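Local coordinates for KaiC-like domain-containing protein (Pyrococcus horikoshii, PDB 2EKD) that is of unknown function but probably has a fold related to KaiC-like P-loop NTPases, at residues Thr51-Glu54 and Phe55-Leu59. Numbering follows the deposited sequence.
Sequences TYYE and FYTRL
Thr57 folds its hydroxyl back along helix 51-61, OG1 donating to Tyr53 O at 3.0 Å, the common bond of a helical threonine to the carbonyl four residues back. With OG1 held beside its own backbone N (chi1 -65°), Thr57 grips that carbonyl twice, N and OG1 reaching Tyr53 O from opposite faces of its plane; the hydroxyl sits above the plane, 37° out of it. The same OG1 lies over one face of the Tyr53 ring, near its rim, 3.3 Å from CZ. Tyr53 CG stands anti to the backbone N (chi1 169°), which swings the ring across Thr57; Lys81 adds a cation-pi contact. A serine at Tyr53 would probably leave the Thr57 hydroxyl without its aromatic cover and Lys81 without its pi partner. On the other side of the helix, Thr51 CG2 meets Phe55 CE1 at 3.6 Å, the two side chains alongside each other. A water in the guanidinium plane bridges Glu54 OE1 and Arg58 NH1; OE1 also pairs with Lys123, and Arg58 NH2 with Glu29. The helix follows strand 44-48: Tyr52 and Phe55 pack on Leu32 of helix 29-37, Tyr52 and Thr51 on Leu119 of strand 114-119, while Tyr53 and Thr57 face Ser141 and Val144 of a second subunit.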
loop_
_atom_site.group_PDB
_atom_site.type_symbol
_atom_site.label_atom_id
_atom_site.label_comp_id
_atom_site.label_asym_id
_atom_site.label_seq_id
_atom_site.Cartn_x
_atom_site.Cartn_y
_atom_site.Cartn_z
ATOM N N THR F 51 -10.300 -12.868 -26.614
ATOM C CA THR F 51 -11.283 -12.811 -25.544
ATOM C C THR F 51 -12.645 -13.326 -26.027
ATOM O O THR F 51 -13.409 -13.900 -25.251
ATOM C CB THR F 51 -11.423 -11.369 -25.002
ATOM O OG1 THR F 51 -10.137 -10.911 -24.563
ATOM C CG2 THR F 51 -12.404 -11.319 -23.830
ATOM N N TYR F 52 -12.939 -13.141 -27.313
ATOM C CA TYR F 52 -14.210 -13.606 -27.861
ATOM C C TYR F 52 -14.284 -15.127 -27.741
ATOM O O TYR F 52 -15.315 -15.683 -27.357
ATOM C CB TYR F 52 -14.353 -13.159 -29.319
ATOM C CG TYR F 52 -15.742 -13.353 -29.895
ATOM C CD1 TYR F 52 -16.878 -13.157 -29.110
ATOM C CD2 TYR F 52 -15.920 -13.671 -31.246
ATOM C CE1 TYR F 52 -18.156 -13.265 -29.653
ATOM C CE2 TYR F 52 -17.198 -13.783 -31.802
ATOM C CZ TYR F 52 -18.311 -13.574 -30.998
ATOM O OH TYR F 52 -19.572 -13.636 -31.543
ATOM N N TYR F 53 -13.178 -15.798 -28.048
ATOM C CA TYR F 53 -13.117 -17.250 -27.928
ATOM C C TYR F 53 -13.473 -17.684 -26.496
ATOM O O TYR F 53 -14.205 -18.657 -26.302
ATOM C CB TYR F 53 -11.711 -17.757 -28.282
ATOM C CG TYR F 53 -11.488 -19.215 -27.929
ATOM C CD1 TYR F 53 -12.043 -20.238 -28.703
ATOM C CD2 TYR F 53 -10.767 -19.572 -26.787
ATOM C CE1 TYR F 53 -11.892 -21.579 -28.344
ATOM C CE2 TYR F 53 -10.610 -20.911 -26.419
ATOM C CZ TYR F 53 -11.179 -21.907 -27.198
ATOM O OH TYR F 53 -11.081 -23.225 -26.800
ATOM N N GLU F 54 -12.955 -16.966 -25.498
ATOM C CA GLU F 54 -13.230 -17.299 -24.094
ATOM C C GLU F 54 -14.712 -17.119 -23.752
ATOM O O GLU F 54 -15.298 -17.962 -23.070
ATOM C CB GLU F 54 -12.366 -16.443 -23.155
ATOM C CG GLU F 54 -10.879 -16.452 -23.505
ATOM C CD GLU F 54 -10.018 -15.641 -22.542
ATOM O OE1 GLU F 54 -10.481 -14.598 -22.036
ATOM O OE2 GLU F 54 -8.859 -16.041 -22.302
ATOM N N PHE F 55 -15.317 -16.027 -24.221
ATOM C CA PHE F 55 -16.745 -15.785 -23.971
ATOM C C PHE F 55 -17.564 -16.867 -24.664
ATOM O O PHE F 55 -18.517 -17.415 -24.102
ATOM C CB PHE F 55 -17.175 -14.414 -24.509
ATOM C CG PHE F 55 -16.959 -13.277 -23.545
ATOM C CD1 PHE F 55 -15.713 -13.049 -22.981
ATOM C CD2 PHE F 55 -18.005 -12.416 -23.225
ATOM C CE1 PHE F 55 -15.508 -11.976 -22.110
ATOM C CE2 PHE F 55 -17.809 -11.345 -22.356
ATOM C CZ PHE F 55 -16.555 -11.126 -21.798
ATOM N N TYR F 56 -17.177 -17.165 -25.899
ATOM C CA TYR F 56 -17.838 -18.180 -26.713
ATOM C C TYR F 56 -17.813 -19.553 -26.041
ATOM O O TYR F 56 -18.838 -20.220 -25.933
ATOM C CB TYR F 56 -17.135 -18.257 -28.069
ATOM C CG TYR F 56 -17.568 -19.396 -28.953
ATOM C CD1 TYR F 56 -18.696 -19.288 -29.761
ATOM C CD2 TYR F 56 -16.824 -20.574 -29.009
ATOM C CE1 TYR F 56 -19.069 -20.318 -30.610
ATOM C CE2 TYR F 56 -17.188 -21.614 -29.850
ATOM C CZ TYR F 56 -18.311 -21.479 -30.653
ATOM O OH TYR F 56 -18.665 -22.501 -31.503
ATOM N N THR F 57 -16.632 -19.968 -25.598
ATOM C CA THR F 57 -16.451 -21.263 -24.938
ATOM C C THR F 57 -17.297 -21.421 -23.674
ATOM O O THR F 57 -17.883 -22.472 -23.439
ATOM C CB THR F 57 -14.961 -21.482 -24.562
ATOM O OG1 THR F 57 -14.172 -21.563 -25.755
ATOM C CG2 THR F 57 -14.788 -22.769 -23.768
ATOM N N ARG F 58 -17.350 -20.377 -22.852
ATOM C CA ARG F 58 -18.117 -20.426 -21.612
ATOM C C ARG F 58 -19.602 -20.564 -21.897
ATOM O O ARG F 58 -20.308 -21.291 -21.200
ATOM C CB ARG F 58 -17.858 -19.167 -20.778
ATOM C CG ARG F 58 -17.098 -19.429 -19.481
ATOM C CD ARG F 58 -16.027 -18.382 -19.217
ATOM N NE ARG F 58 -16.533 -17.010 -19.284
ATOM C CZ ARG F 58 -15.822 -15.995 -19.774
ATOM N NH1 ARG F 58 -14.593 -16.212 -20.230
ATOM N NH2 ARG F 58 -16.327 -14.771 -19.812
ATOM N N LEU F 59 -20.068 -19.861 -22.924
ATOM C CA LEU F 59 -21.473 -19.912 -23.313
ATOM C C LEU F 59 -21.789 -21.298 -23.873
ATOM O O LEU F 59 -22.843 -21.868 -23.590
ATOM C CB LEU F 59 -21.763 -18.839 -24.366
ATOM C CG LEU F 59 -21.769 -17.408 -23.818
ATOM C CD1 LEU F 59 -21.786 -16.396 -24.953
ATOM C CD2 LEU F 59 -22.986 -17.224 -22.920
HETATM O O HOH W 1 -12.923 -13.857 -20.953
#